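Local coordinates for protein CarG (Serratia, PDB 4O7J) that probably takes part in intrinsic resistance to carbapenem antibiotics and is a structural homologue of lysozyme inhibitors, at residues 11-16 with 22-27; 44-49 with 123-128; 80-83 with 88-91. All coordinates share one frame; numbering follows the deposited sequence.

Contact 1 (11-16 with 22-27); sequences NQLDIN and DYVVLA. With NA (sodium ion), chain C.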
# COMPACT_ATOMS: atom_id res chain seq x y z
N ASN A 11 8.45 -6.49 -8.46
CA ASN A 11 9.28 -7.67 -8.52
C ASN A 11 8.33 -8.81 -8.56
O ASN A 11 7.52 -9.02 -7.66
CB ASN A 11 10.20 -7.78 -7.28
CG ASN A 11 11.26 -6.68 -7.23
OD1 ASN A 11 12.38 -6.87 -7.68
ND2 ASN A 11 10.89 -5.52 -6.76
N GLN A 12 8.46 -9.62 -9.59
CA GLN A 12 7.58 -10.75 -9.78
C GLN A 12 8.25 -12.00 -9.11
O GLN A 12 9.21 -12.57 -9.63
CB GLN A 12 7.35 -10.89 -11.28
CG GLN A 12 7.17 -9.54 -12.00
CD GLN A 12 8.50 -8.74 -12.35
OE1 GLN A 12 9.65 -9.03 -11.87
NE2 GLN A 12 8.32 -7.72 -13.19
N LEU A 13 7.77 -12.36 -7.91
CA LEU A 13 8.37 -13.41 -7.07
C LEU A 13 7.21 -14.23 -6.57
O LEU A 13 6.16 -13.66 -6.24
CB LEU A 13 9.06 -12.81 -5.82
CG LEU A 13 10.16 -11.82 -6.06
CD1 LEU A 13 10.64 -11.15 -4.77
CD2 LEU A 13 11.31 -12.48 -6.83
N ASP A 14 7.43 -15.53 -6.37
CA ASP A 14 6.37 -16.42 -5.93
C ASP A 14 6.51 -16.63 -4.42
O ASP A 14 7.23 -17.49 -4.00
CB ASP A 14 6.39 -17.75 -6.66
CG ASP A 14 5.21 -18.62 -6.25
OD1 ASP A 14 4.27 -18.17 -5.54
OD2 ASP A 14 5.25 -19.81 -6.55
N ILE A 15 5.90 -15.75 -3.64
CA ILE A 15 6.13 -15.57 -2.21
C ILE A 15 5.59 -16.76 -1.45
O ILE A 15 6.17 -17.14 -0.44
CB ILE A 15 5.37 -14.28 -1.69
CG1 ILE A 15 6.03 -12.99 -2.23
CG2 ILE A 15 5.23 -14.26 -0.19
CD1 ILE A 15 7.52 -12.92 -2.04
N ASN A 16 4.43 -17.28 -1.86
CA ASN A 16 3.80 -18.41 -1.19
C ASN A 16 4.10 -19.72 -1.88
O ASN A 16 3.67 -20.76 -1.51
CB ASN A 16 2.28 -18.21 -0.98
CG ASN A 16 1.52 -18.08 -2.27
OD1 ASN A 16 2.10 -17.85 -3.26
ND2 ASN A 16 0.21 -18.20 -2.22
N ASP A 22 3.62 -13.56 -7.64
CA ASP A 22 3.09 -12.45 -6.87
C ASP A 22 3.88 -11.19 -7.06
O ASP A 22 4.89 -11.20 -7.79
CB ASP A 22 3.16 -12.90 -5.42
CG ASP A 22 2.65 -14.31 -5.26
OD1 ASP A 22 1.51 -14.59 -5.70
OD2 ASP A 22 3.38 -15.18 -4.73
N TYR A 23 3.45 -10.09 -6.43
CA TYR A 23 4.19 -8.83 -6.59
C TYR A 23 4.78 -8.46 -5.27
O TYR A 23 4.08 -8.50 -4.20
CB TYR A 23 3.30 -7.65 -6.93
CG TYR A 23 2.50 -7.69 -8.20
CD1 TYR A 23 2.87 -8.38 -9.32
CD2 TYR A 23 1.31 -6.91 -8.24
CE1 TYR A 23 2.07 -8.31 -10.53
CE2 TYR A 23 0.54 -6.86 -9.37
CZ TYR A 23 0.92 -7.55 -10.51
OH TYR A 23 0.05 -7.37 -11.56
N VAL A 24 6.07 -8.11 -5.31
CA VAL A 24 6.71 -7.38 -4.17
C VAL A 24 7.10 -6.06 -4.77
O VAL A 24 7.96 -6.00 -5.69
CB VAL A 24 7.94 -8.10 -3.65
CG1 VAL A 24 8.54 -7.36 -2.47
CG2 VAL A 24 7.57 -9.51 -3.32
N VAL A 25 6.51 -4.98 -4.28
CA VAL A 25 6.76 -3.70 -4.83
C VAL A 25 7.65 -2.93 -3.88
O VAL A 25 7.31 -2.69 -2.69
CB VAL A 25 5.45 -2.90 -5.10
CG1 VAL A 25 5.81 -1.62 -5.80
CG2 VAL A 25 4.52 -3.73 -5.98
N LEU A 26 8.82 -2.55 -4.39
CA LEU A 26 9.74 -1.70 -3.66
C LEU A 26 9.57 -0.27 -4.12
O LEU A 26 9.76 0.04 -5.33
CB LEU A 26 11.16 -2.18 -3.95
CG LEU A 26 12.29 -1.35 -3.35
CD1 LEU A 26 12.17 -1.40 -1.84
CD2 LEU A 26 13.66 -1.79 -3.92
N ALA A 27 9.29 0.62 -3.20
CA ALA A 27 9.01 2.00 -3.52
C ALA A 27 9.46 2.87 -2.38
O ALA A 27 9.92 2.36 -1.37
CB ALA A 27 7.51 2.17 -3.77
NA NA C . 2.11 -17.06 -5.50
O HOH W 1 -0.12 -16.99 -5.44

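Contact 2 (44-49 with 123-128); sequences IHRPDG and VPLYEW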
# COMPACT_ATOMS: atom_id res chain seq x y z
N ILE A 44 -0.48 -10.86 -3.43
CA ILE A 44 -0.51 -12.31 -3.70
C ILE A 44 -1.49 -12.59 -4.86
O ILE A 44 -2.64 -12.08 -4.88
CB ILE A 44 -0.96 -13.09 -2.52
CG1 ILE A 44 0.04 -12.92 -1.36
CG2 ILE A 44 -1.09 -14.57 -2.91
CD1 ILE A 44 1.48 -13.29 -1.70
N HIS A 45 -1.01 -13.29 -5.83
CA HIS A 45 -1.79 -13.54 -7.04
C HIS A 45 -2.81 -14.67 -6.69
O HIS A 45 -2.43 -15.73 -6.22
CB HIS A 45 -0.82 -13.96 -8.11
CG HIS A 45 -1.40 -14.10 -9.48
ND1 HIS A 45 -0.60 -14.21 -10.61
CD2 HIS A 45 -2.68 -14.13 -9.93
CE1 HIS A 45 -1.37 -14.29 -11.69
NE2 HIS A 45 -2.63 -14.26 -11.30
N ARG A 46 -4.09 -14.43 -6.94
CA ARG A 46 -5.12 -15.42 -6.66
C ARG A 46 -5.48 -16.28 -7.87
O ARG A 46 -5.36 -15.83 -9.00
CB ARG A 46 -6.42 -14.74 -6.21
CG ARG A 46 -6.28 -13.88 -4.97
CD ARG A 46 -7.44 -12.89 -4.87
NE ARG A 46 -8.69 -13.60 -4.99
CZ ARG A 46 -9.33 -14.21 -3.99
NH1 ARG A 46 -8.90 -14.14 -2.73
NH2 ARG A 46 -10.45 -14.91 -4.26
N PRO A 47 -5.95 -17.49 -7.64
CA PRO A 47 -6.38 -18.26 -8.87
C PRO A 47 -7.38 -17.60 -9.79
O PRO A 47 -7.33 -17.83 -11.01
CB PRO A 47 -6.95 -19.57 -8.32
CG PRO A 47 -6.36 -19.70 -6.96
CD PRO A 47 -5.97 -18.32 -6.43
N ASP A 48 -8.27 -16.77 -9.26
CA ASP A 48 -9.27 -16.09 -10.12
C ASP A 48 -8.68 -14.93 -10.88
O ASP A 48 -9.39 -14.27 -11.67
CB ASP A 48 -10.52 -15.68 -9.30
CG ASP A 48 -10.24 -14.64 -8.18
OD1 ASP A 48 -9.13 -14.00 -8.11
OD2 ASP A 48 -11.16 -14.47 -7.33
N GLY A 49 -7.37 -14.67 -10.68
CA GLY A 49 -6.71 -13.57 -11.40
C GLY A 49 -6.60 -12.27 -10.59
O GLY A 49 -5.95 -11.34 -11.02
N VAL A 123 -10.19 -13.02 9.53
CA VAL A 123 -8.71 -13.12 9.65
C VAL A 123 -8.12 -12.92 8.22
O VAL A 123 -8.68 -13.41 7.24
CB VAL A 123 -8.32 -14.48 10.25
CG1 VAL A 123 -6.81 -14.72 10.26
CG2 VAL A 123 -8.88 -14.62 11.66
N PRO A 124 -6.99 -12.21 8.09
CA PRO A 124 -6.43 -12.06 6.72
C PRO A 124 -6.14 -13.42 6.10
O PRO A 124 -5.56 -14.29 6.74
CB PRO A 124 -5.14 -11.28 6.95
CG PRO A 124 -5.33 -10.62 8.28
CD PRO A 124 -6.15 -11.55 9.11
N LEU A 125 -6.60 -13.58 4.86
CA LEU A 125 -6.38 -14.78 4.11
C LEU A 125 -4.87 -15.03 3.94
O LEU A 125 -4.38 -16.18 4.14
CB LEU A 125 -7.00 -14.65 2.74
CG LEU A 125 -6.75 -15.80 1.79
CD1 LEU A 125 -7.19 -17.10 2.43
CD2 LEU A 125 -7.48 -15.51 0.50
N TYR A 126 -4.15 -13.95 3.61
CA TYR A 126 -2.67 -14.01 3.43
C TYR A 126 -2.01 -13.01 4.33
O TYR A 126 -2.32 -11.79 4.29
CB TYR A 126 -2.28 -13.68 2.00
CG TYR A 126 -2.93 -14.55 0.95
CD1 TYR A 126 -2.71 -15.92 0.89
CD2 TYR A 126 -3.75 -13.99 0.03
CE1 TYR A 126 -3.29 -16.70 -0.09
CE2 TYR A 126 -4.39 -14.76 -0.90
CZ TYR A 126 -4.15 -16.12 -0.96
OH TYR A 126 -4.73 -16.86 -1.94
N GLU A 127 -1.10 -13.49 5.19
CA GLU A 127 -0.37 -12.61 6.12
C GLU A 127 1.07 -13.08 6.38
O GLU A 127 1.42 -14.21 6.12
CB GLU A 127 -1.11 -12.45 7.46
CG GLU A 127 -0.93 -13.70 8.29
CD GLU A 127 -1.87 -13.84 9.50
OE1 GLU A 127 -2.73 -12.95 9.75
OE2 GLU A 127 -1.71 -14.90 10.16
N TRP A 128 1.88 -12.16 6.91
CA TRP A 128 3.19 -12.45 7.43
C TRP A 128 3.00 -12.75 8.94
O TRP A 128 2.51 -11.91 9.73
CB TRP A 128 4.09 -11.27 7.25
CG TRP A 128 4.51 -11.07 5.85
CD1 TRP A 128 4.08 -10.11 5.04
CD2 TRP A 128 5.42 -11.89 5.10
NE1 TRP A 128 4.67 -10.23 3.83
CE2 TRP A 128 5.49 -11.33 3.81
CE3 TRP A 128 6.13 -13.07 5.36
CZ2 TRP A 128 6.29 -11.83 2.83
CZ3 TRP A 128 6.93 -13.61 4.39
CH2 TRP A 128 7.01 -13.00 3.10

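Contact 3 (80-83 with 88-91); sequences NRLF and HYYL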
# COMPACT_ATOMS: atom_id res chain seq x y z
N ASN A 80 13.12 -3.36 6.99
CA ASN A 80 12.56 -4.64 6.59
C ASN A 80 13.31 -5.19 5.43
O ASN A 80 13.71 -4.44 4.55
CB ASN A 80 11.06 -4.48 6.22
CG ASN A 80 10.29 -3.77 7.28
OD1 ASN A 80 9.89 -4.35 8.26
ND2 ASN A 80 10.10 -2.49 7.08
N ARG A 81 13.54 -6.51 5.41
CA ARG A 81 14.28 -7.10 4.34
C ARG A 81 13.78 -8.50 4.05
O ARG A 81 13.50 -9.25 4.96
CB ARG A 81 15.82 -7.02 4.63
CG ARG A 81 16.71 -7.44 3.47
CD ARG A 81 18.19 -7.06 3.67
NE ARG A 81 18.41 -5.64 3.86
CZ ARG A 81 19.59 -5.09 4.17
NH1 ARG A 81 20.66 -5.85 4.33
NH2 ARG A 81 19.66 -3.79 4.36
N LEU A 82 13.68 -8.83 2.76
CA LEU A 82 13.30 -10.14 2.32
C LEU A 82 14.45 -11.09 2.10
O LEU A 82 15.48 -10.73 1.47
CB LEU A 82 12.46 -9.99 1.06
CG LEU A 82 11.36 -10.93 0.67
CD1 LEU A 82 10.27 -11.10 1.71
CD2 LEU A 82 10.86 -10.47 -0.70
N PHE A 83 14.30 -12.29 2.65
CA PHE A 83 15.25 -13.39 2.48
C PHE A 83 14.52 -14.60 1.92
O PHE A 83 13.31 -14.73 2.05
CB PHE A 83 15.84 -13.76 3.83
CG PHE A 83 16.72 -12.70 4.38
CD1 PHE A 83 16.19 -11.66 5.09
CD2 PHE A 83 18.14 -12.73 4.14
CE1 PHE A 83 17.01 -10.65 5.59
CE2 PHE A 83 18.94 -11.76 4.65
CZ PHE A 83 18.37 -10.69 5.36
N HIS A 88 11.10 -21.00 0.36
CA HIS A 88 10.31 -20.21 1.25
C HIS A 88 10.92 -18.86 1.34
O HIS A 88 12.14 -18.73 1.39
CB HIS A 88 10.30 -20.78 2.67
CG HIS A 88 9.75 -22.17 2.78
ND1 HIS A 88 8.46 -22.43 3.20
CD2 HIS A 88 10.33 -23.38 2.59
CE1 HIS A 88 8.26 -23.73 3.25
NE2 HIS A 88 9.38 -24.34 2.89
N TYR A 89 10.07 -17.84 1.41
CA TYR A 89 10.46 -16.48 1.74
C TYR A 89 10.17 -16.07 3.16
O TYR A 89 9.19 -16.55 3.74
CB TYR A 89 9.73 -15.51 0.82
CG TYR A 89 10.23 -15.53 -0.63
CD1 TYR A 89 9.75 -16.44 -1.55
CD2 TYR A 89 11.13 -14.62 -1.06
CE1 TYR A 89 10.22 -16.45 -2.89
CE2 TYR A 89 11.60 -14.61 -2.37
CZ TYR A 89 11.13 -15.54 -3.28
OH TYR A 89 11.63 -15.44 -4.56
N TYR A 90 11.03 -15.20 3.68
CA TYR A 90 10.94 -14.71 5.07
C TYR A 90 11.16 -13.23 5.07
O TYR A 90 12.05 -12.71 4.38
CB TYR A 90 11.99 -15.33 5.92
CG TYR A 90 11.96 -16.82 5.89
CD1 TYR A 90 11.10 -17.55 6.73
CD2 TYR A 90 12.70 -17.53 4.95
CE1 TYR A 90 11.05 -18.91 6.67
CE2 TYR A 90 12.65 -18.91 4.92
CZ TYR A 90 11.83 -19.56 5.76
OH TYR A 90 11.70 -20.95 5.73
N LEU A 91 10.26 -12.55 5.69
CA LEU A 91 10.38 -11.12 5.90
C LEU A 91 10.97 -10.88 7.28
O LEU A 91 10.45 -11.41 8.26
CB LEU A 91 9.02 -10.50 5.78
CG LEU A 91 9.03 -8.97 5.93
CD1 LEU A 91 9.88 -8.24 4.87
CD2 LEU A 91 7.60 -8.50 5.88

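Contact 1 (11-16 with 22-27)
Asp22 and Asp14 turn their carboxylates onto one sodium ion with their planes 59° apart. Asp22 grips the metal with both oxygens, OD1 at 2.5 Å and OD2 at 2.4 Å, while Asp14 offers OD1 alone, also 2.4 Å from the sodium. Although the CB of Asp14 points away from strand 22-27, CG lies anti to the backbone N (chi1 -176°), which swings the carboxylate back to the ion. The shared cation lets Asp14 OD1 and Asp22 OD2 sit 3.2 Å apart. Second bonds hold both acids in place: Ile15 N donates to the anti lone pair of Asp22 OD2 at 2.8 Å, His45 N probably to Asp22 OD1, and Gly19 N to Asp14 OD2.

Further along, the strands run antiparallel. Asn11 with Val24 and Leu13 with Asp22 are hydrogen-bonded pairs, and Gln12 with Tyr23 is the non-hydrogen-bonded pair between them. Asn11 reaches Val24 O twice, by its backbone N and by ND2 at 3.2 Å, from opposite faces of the carbonyl plane; its OD1 accepts from Lys7 N. On the face that carries Leu13, Asp22 and Val24, Val24 CG2 touches two branches, Leu13 CD1 at 3.8 Å and Ile15 CD1 at 3.6 Å, with the Ile15 side chain crossing that of Val24 at about a right angle.

Asn16, Asp18, the carbonyl of Leu20 and a water complete the sodium shell. The DxNxDGxxD spacing resembles the loop of EF-hand-like calcium sites, here set in the turn of a beta hairpin.

Contact 2 (44-49 with 123-128)
Tyr126 lays its ring against Ile44, and the contact is easiest to follow outward along the tyrosine. At CB the nearest atom of the facing segment is Ile44 CG1, 4.2 Å away. The same CG1 lies near the ring carbon CG. From there the isoleucine passes over the ring: Ile44 CB stands 3.9 Å from Tyr126 CD2, and Ile44 CG2 comes 3.9 Å from Tyr126 CE2 and equally near CZ, the carbon that carries OH, with CE1 a little farther off. That methyl sits over the ring centre, 11° off the normal, a CH-pi contact. The CB of Tyr126 points toward the other segment, and chi1 of -56°, with CG anti to the carbonyl carbon, sets the ring with one face against Ile44. The opposite face is covered by the preceding residue: Leu125 CG lies 3.7 Å above the ring plane, again over the centre, and the ring is thus sandwiched between two aliphatic side chains.

Leu125 makes a second contact through CD2, which approaches Arg46 NH1 obliquely at 3.8 Å. The arginine, bent at chi3, is held side-on by Asp48: NE bonds to OD1, and NH2 makes a salt bridge to OD2 at 3.2 Å. Both oxygens lie close to the guanidinium plane, but the carboxylate itself is twisted out of it. Asp48 belongs to a type I turn from Arg46 to Gly49, closed by Gly49 N bonding Arg46 O. The remaining nitrogen, NH1, forms a salt bridge with Asp30 of the second subunit, which Leu125 also touches.

Without a hydrogen bond between them, these two segments meet by side-chain packing. The contact joins the end of a strand of one antiparallel sheet to the start of an edge strand of the other, beside the subunit interface.

Contact 3 (80-83 with 88-91)
Phe83 and Tyr90 form an antiparallel hydrogen-bonded pair, with Phe83 N to Tyr90 O at 2.9 Å and Tyr90 N to Phe83 O at 2.8 Å, the first almost straight. Leu82 and Leu91 form the adjoining non-hydrogen-bonded pair. Leu82 CD1 comes within 3.6 Å of Tyr90 O on the partner strand, and its CG meets the Tyr89 ring at CD2 from an oblique direction, 4.1 Å away. In return Leu91, whose CG is anti to the backbone N (chi1 -178°), brings CD1 to 3.8 Å from Arg81 O. Each leucine thus reaches backbone atoms of the opposite strand, and their CD1 methyls are 4.3 Å apart. On the face of Phe83 and Tyr90, Phe83 CB lies 4.0 Å from Tyr90 O, with that oxygen beyond the ring's edge, near its plane.

This is the hairpin of strands 78-85 and 88-96, at one side of the four-stranded antiparallel sheet. Leu82 and Tyr89 pack on Leu13 of strand 9-13, Leu91 lies against Trp64, and strand 107-116 continues the sheet beyond 88-96. On the far face, Phe83 and Tyr90 touch Leu155 of helix 152-155.

Contacts 1 and 3 are both antiparallel hairpins, yet they belong to different sheets, and contact 2 bridges those sheets by side chains. Contact 3 lies nearest the middle of the chain and is largely apolar; contact 1 is partly buried, with a small aliphatic cluster next to a metal-bearing end; contact 2 is buried but lies farther out, and ends in charges directed at the second subunit, which contact 1 also touches. Trp128 of 123-128 joins them, packing on Ile15 and on Leu82 and the backbone around Tyr90. Tyr89 meets Leu13 and Ile15, while contact 2 lies next to the sodium site through His45.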